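Local coordinates for protein beta-agarase B (PDB 4ATF) that cleaves the beta-1,4 linkages of agarose at random positions, with retention of the anomeric configuration and the tetramer as main product, at residues His168-Arg173 / His233-Thr238; Tyr59-Ala64 / Ala133-Glu138; Lys155-Phe160 / Asn277-Thr282. The protein carries 1 engineered substitution. All blocks are in the same frame, centred on the assembly; numbering follows the deposited sequence.

Contact 1: His168-Arg173 / His233-Thr238; sequences HHVFIR and HFTNTT. With AAL (3,6-anhydro-alpha-L-galactopyranose), chain E; GAL (beta-D-galactopyranose), chain B; GAL (beta-D-galactopyranose), chain C.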
loop_
_atom_site.group_PDB
_atom_site.type_symbol
_atom_site.label_atom_id
_atom_site.label_comp_id
_atom_site.label_asym_id
_atom_site.label_seq_id
_atom_site.Cartn_x
_atom_site.Cartn_y
_atom_site.Cartn_z
ATOM N N HIS A 168 4.336 0.294 8.924
ATOM C CA HIS A 168 3.740 -0.998 9.229
ATOM C C HIS A 168 2.786 -0.746 10.406
ATOM O O HIS A 168 2.935 0.279 11.126
ATOM C CB HIS A 168 4.848 -2.038 9.580
ATOM C CG HIS A 168 5.343 -1.928 10.990
ATOM N ND1 HIS A 168 6.323 -1.028 11.368
ATOM C CD2 HIS A 168 4.964 -2.570 12.126
ATOM C CE1 HIS A 168 6.548 -1.143 12.668
ATOM N NE2 HIS A 168 5.743 -2.075 13.154
ATOM N N HIS A 169 1.813 -1.640 10.622
ATOM C CA HIS A 169 0.849 -1.461 11.729
ATOM C C HIS A 169 0.666 -2.791 12.413
ATOM O O HIS A 169 0.706 -3.817 11.745
ATOM C CB HIS A 169 -0.559 -1.007 11.231
ATOM C CG HIS A 169 -0.590 0.347 10.602
ATOM N ND1 HIS A 169 -1.208 1.419 11.201
ATOM C CD2 HIS A 169 -0.122 0.802 9.400
ATOM C CE1 HIS A 169 -1.087 2.493 10.426
ATOM N NE2 HIS A 169 -0.427 2.151 9.330
ATOM N N VAL A 170 0.404 -2.770 13.713
ATOM C CA VAL A 170 -0.137 -3.937 14.395
ATOM C C VAL A 170 -1.407 -3.463 15.048
ATOM O O VAL A 170 -1.476 -2.292 15.506
ATOM C CB VAL A 170 0.884 -4.624 15.350
ATOM C CG1 VAL A 170 2.018 -5.306 14.529
ATOM C CG2 VAL A 170 1.450 -3.663 16.364
ATOM N N PHE A 171 -2.443 -4.308 15.061
ATOM C CA PHE A 171 -3.776 -3.867 15.607
ATOM C C PHE A 171 -4.267 -4.790 16.697
ATOM O O PHE A 171 -3.904 -5.979 16.710
ATOM C CB PHE A 171 -4.878 -3.890 14.522
ATOM C CG PHE A 171 -4.579 -3.038 13.321
ATOM C CD1 PHE A 171 -4.910 -1.671 13.295
ATOM C CD2 PHE A 171 -3.942 -3.620 12.221
ATOM C CE1 PHE A 171 -4.554 -0.876 12.152
ATOM C CE2 PHE A 171 -3.610 -2.875 11.067
ATOM C CZ PHE A 171 -3.917 -1.493 11.026
ATOM N N ILE A 172 -5.099 -4.255 17.605
ATOM C CA ILE A 172 -5.956 -5.094 18.416
ATOM C C ILE A 172 -7.338 -4.795 17.807
ATOM O O ILE A 172 -7.649 -3.602 17.579
ATOM C CB ILE A 172 -5.876 -4.737 19.928
ATOM C CG1 ILE A 172 -4.468 -5.001 20.493
ATOM C CG2 ILE A 172 -7.050 -5.461 20.745
ATOM C CD1 ILE A 172 -4.233 -4.328 21.872
ATOM N N ARG A 173 -8.162 -5.820 17.548
ATOM C CA ARG A 173 -9.394 -5.572 16.794
ATOM C C ARG A 173 -10.577 -5.119 17.638
ATOM O O ARG A 173 -11.311 -4.264 17.157
ATOM C CB ARG A 173 -9.817 -6.763 15.915
ATOM C CG ARG A 173 -8.778 -7.259 14.912
ATOM C CD ARG A 173 -8.294 -6.171 13.960
ATOM N NE ARG A 173 -9.361 -5.391 13.354
ATOM C CZ ARG A 173 -9.129 -4.467 12.414
ATOM N NH1 ARG A 173 -7.877 -4.249 11.984
ATOM N NH2 ARG A 173 -10.112 -3.740 11.905
ATOM N N HIS A 233 3.251 -4.273 22.758
ATOM C CA HIS A 233 2.941 -5.721 22.893
ATOM C C HIS A 233 1.516 -6.013 22.325
ATOM O O HIS A 233 0.772 -6.861 22.863
ATOM C CB HIS A 233 3.052 -6.251 24.346
ATOM C CG HIS A 233 4.428 -6.166 24.957
ATOM N ND1 HIS A 233 4.937 -7.167 25.754
ATOM C CD2 HIS A 233 5.388 -5.204 24.902
ATOM C CE1 HIS A 233 6.134 -6.818 26.195
ATOM N NE2 HIS A 233 6.437 -5.632 25.684
ATOM N N PHE A 234 1.148 -5.359 21.223
ATOM C CA PHE A 234 -0.179 -5.693 20.600
ATOM C C PHE A 234 -0.117 -7.084 19.984
ATOM O O PHE A 234 -1.152 -7.697 19.710
ATOM C CB PHE A 234 -0.557 -4.733 19.480
ATOM C CG PHE A 234 -1.087 -3.425 19.955
ATOM C CD1 PHE A 234 -1.127 -3.092 21.362
ATOM C CD2 PHE A 234 -1.588 -2.507 19.027
ATOM C CE1 PHE A 234 -1.652 -1.821 21.787
ATOM C CE2 PHE A 234 -2.146 -1.223 19.476
ATOM C CZ PHE A 234 -2.148 -0.895 20.806
ATOM N N THR A 235 1.103 -7.577 19.751
ATOM C CA THR A 235 1.234 -8.924 19.204
ATOM C C THR A 235 1.404 -10.047 20.227
ATOM O O THR A 235 1.729 -11.178 19.832
ATOM C CB THR A 235 2.343 -9.013 18.091
ATOM O OG1 THR A 235 3.666 -8.929 18.658
ATOM C CG2 THR A 235 2.108 -7.932 16.960
ATOM N N ASN A 236 1.212 -9.764 21.526
ATOM C CA ASN A 236 1.279 -10.841 22.538
ATOM C C ASN A 236 0.250 -11.943 22.106
ATOM O O ASN A 236 -0.918 -11.591 21.710
ATOM C CB ASN A 236 0.806 -10.357 23.931
ATOM C CG ASN A 236 1.927 -9.790 24.789
ATOM O OD1 ASN A 236 3.100 -9.936 24.471
ATOM N ND2 ASN A 236 1.566 -9.216 25.933
ATOM N N THR A 237 0.609 -13.220 22.222
ATOM C CA THR A 237 -0.381 -14.275 22.004
ATOM C C THR A 237 -1.370 -14.349 23.224
ATOM O O THR A 237 -2.522 -14.708 23.063
ATOM C CB THR A 237 0.281 -15.659 21.757
ATOM O OG1 THR A 237 1.077 -15.985 22.875
ATOM C CG2 THR A 237 1.247 -15.676 20.561
ATOM N N THR A 238 -0.903 -14.052 24.426
ATOM C CA THR A 238 -1.787 -13.999 25.604
ATOM C C THR A 238 -1.817 -12.510 26.061
ATOM O O THR A 238 -0.761 -11.878 26.305
ATOM C CB THR A 238 -1.327 -14.931 26.769
ATOM O OG1 THR A 238 -0.122 -14.426 27.326
ATOM C CG2 THR A 238 -1.060 -16.339 26.324
HETATM C C1 AAL E . -6.356 -0.447 8.033
HETATM C C2 AAL E . -7.432 -0.049 9.086
HETATM C C3 AAL E . -8.204 -1.344 9.502
HETATM C C4 AAL E . -8.792 -2.143 8.397
HETATM C C5 AAL E . -7.557 -2.545 7.625
HETATM C C6 AAL E . -6.739 -3.146 8.803
HETATM O O2 AAL E . -8.333 0.893 8.508
HETATM O O3 AAL E . -7.223 -2.359 9.940
HETATM O O4 AAL E . -9.590 -3.256 8.685
HETATM O O5 AAL E . -6.843 -1.431 7.023
HETATM C C1 GAL B . -2.506 1.682 6.192
HETATM C C2 GAL B . -3.774 1.526 7.019
HETATM C C3 GAL B . -4.848 0.599 6.442
HETATM C C4 GAL B . -5.146 1.116 5.021
HETATM C C5 GAL B . -3.808 1.260 4.237
HETATM C C6 GAL B . -3.995 1.663 2.763
HETATM O O2 GAL B . -3.332 0.947 8.213
HETATM O O3 GAL B . -5.971 0.753 7.327
HETATM O O4 GAL B . -5.736 2.382 5.151
HETATM O O5 GAL B . -2.817 2.082 4.868
HETATM O O6 GAL B . -2.672 1.656 2.220
HETATM C C1 GAL C . -10.983 -3.087 8.467
HETATM C C2 GAL C . -11.528 -4.512 8.664
HETATM C C3 GAL C . -13.073 -4.506 8.649
HETATM C C4 GAL C . -13.627 -3.450 9.632
HETATM C C5 GAL C . -12.959 -2.080 9.394
HETATM C C6 GAL C . -13.592 -1.147 10.407
HETATM O O2 GAL C . -10.996 -5.455 7.708
HETATM O O3 GAL C . -13.499 -5.770 9.108
HETATM O O4 GAL C . -13.205 -3.811 10.937
HETATM O O5 GAL C . -11.504 -2.200 9.495
HETATM O O6 GAL C . -13.054 0.059 9.986
HETATM O O HOH W 1 -1.894 -7.790 16.742
#
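Ile172 reaches across to Phe234 and lays its CD1 methyl over one face of the phenyl ring, displaced toward the rim. This CH-pi contact puts CD1 3.7 Å from the centroid of the Phe234 ring, 24° off the ring normal. The ring gets there because CG of Phe234 lies anti to its own carbonyl carbon (chi1 -78°), which also brings Val170 O near the ring plane at the edge, 3.5 Å from Phe234 CD2. Val170 spreads its two branches over two partners: CG2 lies 3.9 Å from Phe234 CB, and CG1 3.6 Å from Thr235 CG2. Thr235 offers only its methyl here, its hydroxyl being bonded to Asp230. Water 1 ties the backbones, donating to Phe171 O at 2.7 Å and to Phe234 O at 3.1 Å.

Phe171 leaves the backbone away from the His233-Asn236 turn, and its ring lies beside the sugars. Arg173 NH1 and O3 of the anhydrogalactose in chain E lie over the same face of its ring, and NH1 donates to that O3 at 2.9 Å, almost straight (174°). NH2 adds weak bonds to neighbouring sugar oxygens. His169, tethered through ND1 to Asp178, turns a face to galactose O2 of chain B. Chemically the 168-173 segment is two-sided: apolar contacts and one bridging water join it to the turn, while Arg173 supplies a donor to the anhydro ether O3, which can only accept.

Contact 2: Tyr59-Ala64 / Ala133-Glu138; sequences YHNAWA and ADDTQE. With GAL (beta-D-galactopyranose), chain C; AAL (3,6-anhydro-alpha-L-galactopyranose), chain D; AAL (3,6-anhydro-alpha-L-galactopyranose), chain E.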
loop_
_atom_site.group_PDB
_atom_site.type_symbol
_atom_site.label_atom_id
_atom_site.label_comp_id
_atom_site.label_asym_id
_atom_site.label_seq_id
_atom_site.Cartn_x
_atom_site.Cartn_y
_atom_site.Cartn_z
ATOM N N TYR A 59 -11.538 -5.799 -1.936
ATOM C CA TYR A 59 -10.876 -5.968 -0.626
ATOM C C TYR A 59 -11.092 -7.395 -0.087
ATOM O O TYR A 59 -11.861 -8.135 -0.641
ATOM C CB TYR A 59 -11.410 -4.903 0.318
ATOM C CG TYR A 59 -10.809 -4.895 1.713
ATOM C CD1 TYR A 59 -9.457 -4.470 1.934
ATOM C CD2 TYR A 59 -11.620 -5.172 2.837
ATOM C CE1 TYR A 59 -8.918 -4.393 3.286
ATOM C CE2 TYR A 59 -11.072 -5.120 4.172
ATOM C CZ TYR A 59 -9.742 -4.732 4.367
ATOM O OH TYR A 59 -9.239 -4.686 5.670
ATOM N N HIS A 60 -10.378 -7.805 0.969
ATOM C CA HIS A 60 -10.411 -9.229 1.313
ATOM C C HIS A 60 -11.623 -9.632 2.165
ATOM O O HIS A 60 -11.739 -10.772 2.525
ATOM C CB HIS A 60 -9.074 -9.759 1.834
ATOM C CG HIS A 60 -8.695 -9.325 3.227
ATOM N ND1 HIS A 60 -7.545 -9.790 3.851
ATOM C CD2 HIS A 60 -9.275 -8.457 4.100
ATOM C CE1 HIS A 60 -7.456 -9.246 5.059
ATOM N NE2 HIS A 60 -8.489 -8.428 5.234
ATOM N N ASN A 61 -12.521 -8.687 2.467
ATOM C CA ASN A 61 -13.822 -9.034 3.025
ATOM C C ASN A 61 -14.772 -7.983 2.506
ATOM O O ASN A 61 -14.366 -7.170 1.687
ATOM C CB ASN A 61 -13.807 -9.070 4.579
ATOM C CG ASN A 61 -13.353 -7.749 5.203
ATOM O OD1 ASN A 61 -13.875 -6.684 4.892
ATOM N ND2 ASN A 61 -12.374 -7.820 6.132
ATOM N N ALA A 62 -16.015 -7.973 2.971
ATOM C CA ALA A 62 -17.038 -7.076 2.373
ATOM C C ALA A 62 -16.903 -5.629 2.748
ATOM O O ALA A 62 -17.611 -4.783 2.184
ATOM C CB ALA A 62 -18.477 -7.566 2.727
ATOM N N TRP A 63 -15.986 -5.278 3.648
ATOM C CA TRP A 63 -15.896 -3.838 4.006
ATOM C C TRP A 63 -15.569 -2.990 2.757
ATOM O O TRP A 63 -14.653 -3.381 1.990
ATOM C CB TRP A 63 -14.790 -3.640 5.032
ATOM C CG TRP A 63 -14.630 -2.239 5.595
ATOM C CD1 TRP A 63 -15.543 -1.492 6.245
ATOM C CD2 TRP A 63 -13.410 -1.501 5.598
ATOM N NE1 TRP A 63 -14.974 -0.299 6.656
ATOM C CE2 TRP A 63 -13.652 -0.296 6.297
ATOM C CE3 TRP A 63 -12.097 -1.800 5.158
ATOM C CZ2 TRP A 63 -12.643 0.659 6.531
ATOM C CZ3 TRP A 63 -11.053 -0.801 5.363
ATOM C CH2 TRP A 63 -11.341 0.390 6.020
ATOM N N ALA A 64 -16.246 -1.842 2.604
ATOM C CA ALA A 64 -16.102 -1.022 1.401
ATOM C C ALA A 64 -15.034 0.083 1.508
ATOM O O ALA A 64 -14.834 0.882 0.554
ATOM C CB ALA A 64 -17.488 -0.407 0.998
ATOM N N ALA A 133 -4.671 -12.203 7.222
ATOM C CA ALA A 133 -6.058 -12.600 7.031
ATOM C C ALA A 133 -6.965 -12.068 8.191
ATOM O O ALA A 133 -8.160 -11.704 7.979
ATOM C CB ALA A 133 -6.138 -14.171 6.887
ATOM N N ASP A 134 -6.380 -12.017 9.408
ATOM C CA ASP A 134 -7.183 -11.635 10.580
ATOM C C ASP A 134 -7.114 -10.152 10.883
ATOM O O ASP A 134 -7.636 -9.736 11.930
ATOM C CB ASP A 134 -6.824 -12.505 11.803
ATOM C CG ASP A 134 -5.407 -12.175 12.364
ATOM O OD1 ASP A 134 -4.720 -11.234 11.848
ATOM O OD2 ASP A 134 -4.997 -12.878 13.323
ATOM N N ASP A 135 -6.530 -9.355 9.961
ATOM C CA ASP A 135 -6.487 -7.852 10.039
ATOM C C ASP A 135 -5.650 -7.330 11.236
ATOM O O ASP A 135 -5.822 -6.207 11.659
ATOM C CB ASP A 135 -7.915 -7.275 10.125
ATOM C CG ASP A 135 -8.710 -7.436 8.788
ATOM O OD1 ASP A 135 -8.053 -7.533 7.738
ATOM O OD2 ASP A 135 -9.945 -7.469 8.802
ATOM N N THR A 136 -4.821 -8.186 11.831
ATOM C CA THR A 136 -3.990 -7.723 12.907
ATOM C C THR A 136 -2.587 -7.211 12.563
ATOM O O THR A 136 -1.978 -6.570 13.447
ATOM C CB THR A 136 -3.826 -8.788 13.996
ATOM O OG1 THR A 136 -3.174 -9.957 13.437
ATOM C CG2 THR A 136 -5.205 -9.103 14.659
ATOM N N GLN A 137 -2.043 -7.553 11.373
ATOM C CA GLN A 137 -0.698 -7.211 11.060
ATOM C C GLN A 137 -0.659 -6.704 9.581
ATOM O O GLN A 137 -1.315 -7.273 8.693
ATOM C CB GLN A 137 0.237 -8.442 11.245
ATOM C CG GLN A 137 0.245 -8.971 12.687
ATOM C CD GLN A 137 1.063 -10.262 12.846
ATOM O OE1 GLN A 137 1.106 -10.867 13.953
ATOM N NE2 GLN A 137 1.738 -10.656 11.801
ATOM N N GLU A 138 0.078 -5.617 9.342
ATOM C CA GLU A 138 0.043 -4.872 8.075
ATOM C C GLU A 138 1.434 -4.305 7.778
ATOM O O GLU A 138 2.136 -3.883 8.718
ATOM C CB GLU A 138 -0.961 -3.678 8.177
ATOM C CG GLU A 138 -1.145 -2.905 6.824
ATOM C CD GLU A 138 -0.080 -1.756 6.590
ATOM O OE1 GLU A 138 0.619 -1.359 7.554
ATOM O OE2 GLU A 138 0.075 -1.218 5.431
HETATM C C1 GAL C . -10.983 -3.087 8.467
HETATM C C2 GAL C . -11.528 -4.512 8.664
HETATM C C3 GAL C . -13.073 -4.506 8.649
HETATM C C4 GAL C . -13.627 -3.450 9.632
HETATM C C5 GAL C . -12.959 -2.080 9.394
HETATM C C6 GAL C . -13.592 -1.147 10.407
HETATM O O2 GAL C . -10.996 -5.455 7.708
HETATM O O3 GAL C . -13.499 -5.770 9.108
HETATM O O4 GAL C . -13.205 -3.811 10.937
HETATM O O5 GAL C . -11.504 -2.200 9.495
HETATM O O6 GAL C . -13.054 0.059 9.986
HETATM C C1 AAL D . -14.626 -6.299 8.466
HETATM C C2 AAL D . -14.670 -7.840 8.768
HETATM C C3 AAL D . -16.049 -8.373 8.361
HETATM C C4 AAL D . -17.133 -7.634 9.069
HETATM C C5 AAL D . -17.083 -6.273 8.415
HETATM C C6 AAL D . -17.184 -6.788 6.969
HETATM O O2 AAL D . -14.477 -8.122 10.158
HETATM O O3 AAL D . -16.321 -7.977 6.996
HETATM O O4 AAL D . -18.413 -8.189 9.113
HETATM O O5 AAL D . -15.878 -5.568 8.805
HETATM C C1 AAL E . -6.356 -0.447 8.033
HETATM C C2 AAL E . -7.432 -0.049 9.086
HETATM C C3 AAL E . -8.204 -1.344 9.502
HETATM C C4 AAL E . -8.792 -2.143 8.397
HETATM C C5 AAL E . -7.557 -2.545 7.625
HETATM C C6 AAL E . -6.739 -3.146 8.803
HETATM O O2 AAL E . -8.333 0.893 8.508
HETATM O O3 AAL E . -7.223 -2.359 9.940
HETATM O O4 AAL E . -9.590 -3.256 8.685
HETATM O O5 AAL E . -6.843 -1.431 7.023
HETATM O O HOH W 2 -11.213 -10.304 7.189
#
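His60 and Ala133 have the nearest CA atoms of the two segments, 7.9 Å apart; neither the 59-64 loop nor the turn ahead of strand 137-145 has regular structure, and side chains, a sugar and a water bridge the interval. Each loop is braced by an Asx turn: Asn61 OD1 accepts from Trp63 N at 2.8 Å, and Asp134 OD1 takes both Thr136 N and Thr136 OG1 on one face of its carboxylate.

The direct link is His60 NE2 to Asp135 OD1, 2.7 Å long and somewhat bent (143°). It lies in the imidazole plane and uses the syn lone pair of OD1, although ring and carboxylate planes are 39° apart. CG of His60 sits between its backbone N and carbonyl carbon (chi1 73°), which turns the ring toward Asp135; ND1 is held by Asp256.

The other oxygen of Asp135 serves the substrate: galactose O2 of chain C donates to Asp135 OD2 at 2.5 Å. That O2 also accepts from Tyr59 OH at 2.8 Å and from Asn61 ND2 at 3.2 Å, while the same sugar places C5 over the centre of one face of the Trp63 ring, 3.6 Å above the plane. Three residues thus grip one hydroxyl. With a carboxylate at each nitrogen, His60 is probably favoured in its protonated form and probably helps to fix the rotation of Asp135, consistent with its substrate-binding role.

Contact 3: Lys155-Phe160 / Asn277-Thr282; sequences KDHSYF and NTYTPT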
loop_
_atom_site.group_PDB
_atom_site.type_symbol
_atom_site.label_atom_id
_atom_site.label_comp_id
_atom_site.label_asym_id
_atom_site.label_seq_id
_atom_site.Cartn_x
_atom_site.Cartn_y
_atom_site.Cartn_z
ATOM N N LYS A 155 -4.982 24.882 -1.198
ATOM C CA LYS A 155 -3.516 25.000 -0.947
ATOM C C LYS A 155 -2.605 24.155 -1.833
ATOM O O LYS A 155 -2.966 23.050 -2.259
ATOM C CB LYS A 155 -3.118 24.894 0.575
ATOM C CG LYS A 155 -3.622 23.720 1.354
ATOM C CD LYS A 155 -2.901 23.446 2.716
ATOM C CE LYS A 155 -3.350 24.329 3.846
ATOM N NZ LYS A 155 -2.808 23.898 5.144
ATOM N N ASP A 156 -1.413 24.684 -2.081
ATOM C CA ASP A 156 -0.288 23.902 -2.587
ATOM C C ASP A 156 -0.135 22.635 -1.745
ATOM O O ASP A 156 -0.162 22.712 -0.492
ATOM C CB ASP A 156 0.958 24.792 -2.525
ATOM C CG ASP A 156 2.205 24.154 -3.105
ATOM O OD1 ASP A 156 2.443 23.024 -2.873
ATOM O OD2 ASP A 156 3.032 24.855 -3.710
ATOM N N HIS A 157 0.006 21.457 -2.385
ATOM C CA HIS A 157 -0.061 20.171 -1.666
ATOM C C HIS A 157 1.358 19.507 -1.663
ATOM O O HIS A 157 1.521 18.327 -1.425
ATOM C CB HIS A 157 -1.285 19.356 -2.234
ATOM C CG HIS A 157 -1.519 18.000 -1.624
ATOM N ND1 HIS A 157 -2.330 17.777 -0.527
ATOM C CD2 HIS A 157 -1.124 16.783 -2.045
ATOM C CE1 HIS A 157 -2.394 16.481 -0.286
ATOM N NE2 HIS A 157 -1.667 15.863 -1.186
ATOM N N SER A 158 2.397 20.326 -1.870
ATOM C CA SER A 158 3.720 19.776 -2.101
ATOM C C SER A 158 4.281 19.201 -0.769
ATOM O O SER A 158 5.221 18.375 -0.752
ATOM C CB SER A 158 4.633 20.836 -2.804
ATOM O OG SER A 158 4.943 21.834 -1.855
ATOM N N TYR A 159 3.679 19.579 0.365
ATOM C CA TYR A 159 4.047 18.889 1.623
ATOM C C TYR A 159 3.892 17.371 1.510
ATOM O O TYR A 159 4.745 16.589 2.013
ATOM C CB TYR A 159 3.189 19.386 2.771
ATOM C CG TYR A 159 3.567 18.719 4.084
ATOM C CD1 TYR A 159 4.608 19.265 4.892
ATOM C CD2 TYR A 159 2.910 17.562 4.526
ATOM C CE1 TYR A 159 4.966 18.677 6.134
ATOM C CE2 TYR A 159 3.271 16.954 5.756
ATOM C CZ TYR A 159 4.304 17.547 6.572
ATOM O OH TYR A 159 4.682 16.967 7.790
ATOM N N PHE A 160 2.791 16.964 0.885
ATOM C CA PHE A 160 2.543 15.560 0.561
ATOM C C PHE A 160 3.087 15.038 -0.776
ATOM O O PHE A 160 3.493 13.834 -0.859
ATOM C CB PHE A 160 1.030 15.326 0.623
ATOM C CG PHE A 160 0.503 15.395 2.032
ATOM C CD1 PHE A 160 0.790 14.356 2.942
ATOM C CD2 PHE A 160 -0.193 16.529 2.494
ATOM C CE1 PHE A 160 0.287 14.418 4.295
ATOM C CE2 PHE A 160 -0.670 16.600 3.862
ATOM C CZ PHE A 160 -0.440 15.531 4.741
ATOM N N ASN A 277 -7.346 21.999 6.421
ATOM C CA ASN A 277 -6.609 20.747 6.631
ATOM C C ASN A 277 -7.441 19.607 6.005
ATOM O O ASN A 277 -7.226 18.424 6.342
ATOM C CB ASN A 277 -6.440 20.373 8.144
ATOM C CG ASN A 277 -5.574 21.346 8.916
ATOM O OD1 ASN A 277 -5.958 21.788 9.993
ATOM N ND2 ASN A 277 -4.413 21.691 8.372
ATOM N N THR A 278 -8.416 19.979 5.155
ATOM C CA THR A 278 -9.325 18.991 4.525
ATOM C C THR A 278 -8.868 18.687 3.108
ATOM O O THR A 278 -8.883 19.572 2.236
ATOM C CB THR A 278 -10.784 19.501 4.513
ATOM O OG1 THR A 278 -11.173 19.712 5.863
ATOM C CG2 THR A 278 -11.712 18.473 3.904
ATOM N N TYR A 279 -8.383 17.478 2.916
ATOM C CA TYR A 279 -7.731 17.081 1.611
ATOM C C TYR A 279 -8.489 15.912 0.984
ATOM O O TYR A 279 -8.224 14.727 1.289
ATOM C CB TYR A 279 -6.283 16.650 1.823
ATOM C CG TYR A 279 -5.414 17.685 2.533
ATOM C CD1 TYR A 279 -4.981 18.843 1.845
ATOM C CD2 TYR A 279 -4.968 17.489 3.861
ATOM C CE1 TYR A 279 -4.161 19.795 2.456
ATOM C CE2 TYR A 279 -4.125 18.445 4.499
ATOM C CZ TYR A 279 -3.730 19.594 3.768
ATOM O OH TYR A 279 -2.905 20.591 4.310
ATOM N N THR A 280 -9.393 16.241 0.076
ATOM C CA THR A 280 -10.183 15.195 -0.586
ATOM C C THR A 280 -10.654 15.799 -1.952
ATOM O O THR A 280 -10.808 17.026 -2.054
ATOM C CB THR A 280 -11.407 14.790 0.329
ATOM O OG1 THR A 280 -12.099 13.654 -0.219
ATOM C CG2 THR A 280 -12.371 16.015 0.532
ATOM N N PRO A 281 -10.822 14.952 -3.001
ATOM C CA PRO A 281 -11.110 15.532 -4.331
ATOM C C PRO A 281 -12.445 16.278 -4.370
ATOM O O PRO A 281 -13.434 15.841 -3.763
ATOM C CB PRO A 281 -11.186 14.303 -5.251
ATOM C CG PRO A 281 -10.426 13.220 -4.543
ATOM C CD PRO A 281 -10.654 13.484 -3.053
ATOM N N THR A 282 -12.464 17.420 -5.018
ATOM C CA THR A 282 -13.736 18.105 -5.315
ATOM C C THR A 282 -14.293 17.487 -6.622
ATOM O O THR A 282 -13.568 16.735 -7.311
ATOM C CB THR A 282 -13.493 19.623 -5.578
ATOM O OG1 THR A 282 -12.622 19.734 -6.703
ATOM C CG2 THR A 282 -12.819 20.325 -4.331
#
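An aromatic cluster of His157, Phe160 and Tyr279 joins the start of helix 158-161 to the loop between helices 265-268 and 283-286, on the wall of the glycan pocket of this GH16 catalytic domain. Tyr279 is the centre of it and offers its face to two ring edges. Phe160 comes in edge-to-face, centroids 5.6 Å apart and planes at 68°, the nearest carbons being Phe160 CE2 and Tyr279 CE2 at 4.0 Å. His157 meets it as an offset edge-to-face pair, with 5.4 Å between the His157 and Tyr279 ring centroids. With CG of His157 anti to the backbone nitrogen (chi1 180°), its ring is carried toward Tyr279.

His157 is also the N-cap residue, and just ahead of it Asp156 OD1 makes an Asx turn, accepting from Ser158 N and Ser158 OG at 2.9 Å each. Phe160 has other company: it lies beside bound sugar, and Arg267 forms a cation-pi contact with it. Were Tyr279 exchanged for an alanine, the edges of His157 and Phe160 would probably lose the face they meet, and a gap would probably open between the helix start and the 277-282 loop.

Lys155 closes the far end of the tyrosine, its chain crossing the phenol at about a right angle and bent at chi3: CD packs 3.3 Å from Tyr279 OH, and NZ makes a weak hydrogen bond to that same OH at 3.4 Å.

In the fold
Contacts 1 and 2 are neighbours, with centres about 15 Å apart: strands 164-172 and 137-145 pair antiparallel, Phe171 N lies 2.8 Å from Thr136 O, and Arg173 NH1 lies 2.9 Å from Asp135 O. Both touch the same two sugars, chains C and E. Contact 3 stands apart, its centre about 32 Å from contact 1 and 28 Å from contact 2, farther along the glycan. In sequence contact 2 is complete before contact 3 begins, and both segments of contact 1 fall between 155-160 and 277-282. Strand ends and loops far apart in sequence thus line one long groove of the GH16 beta-sandwich, with 233-238 packed behind it, suited to binding many agarose units at once.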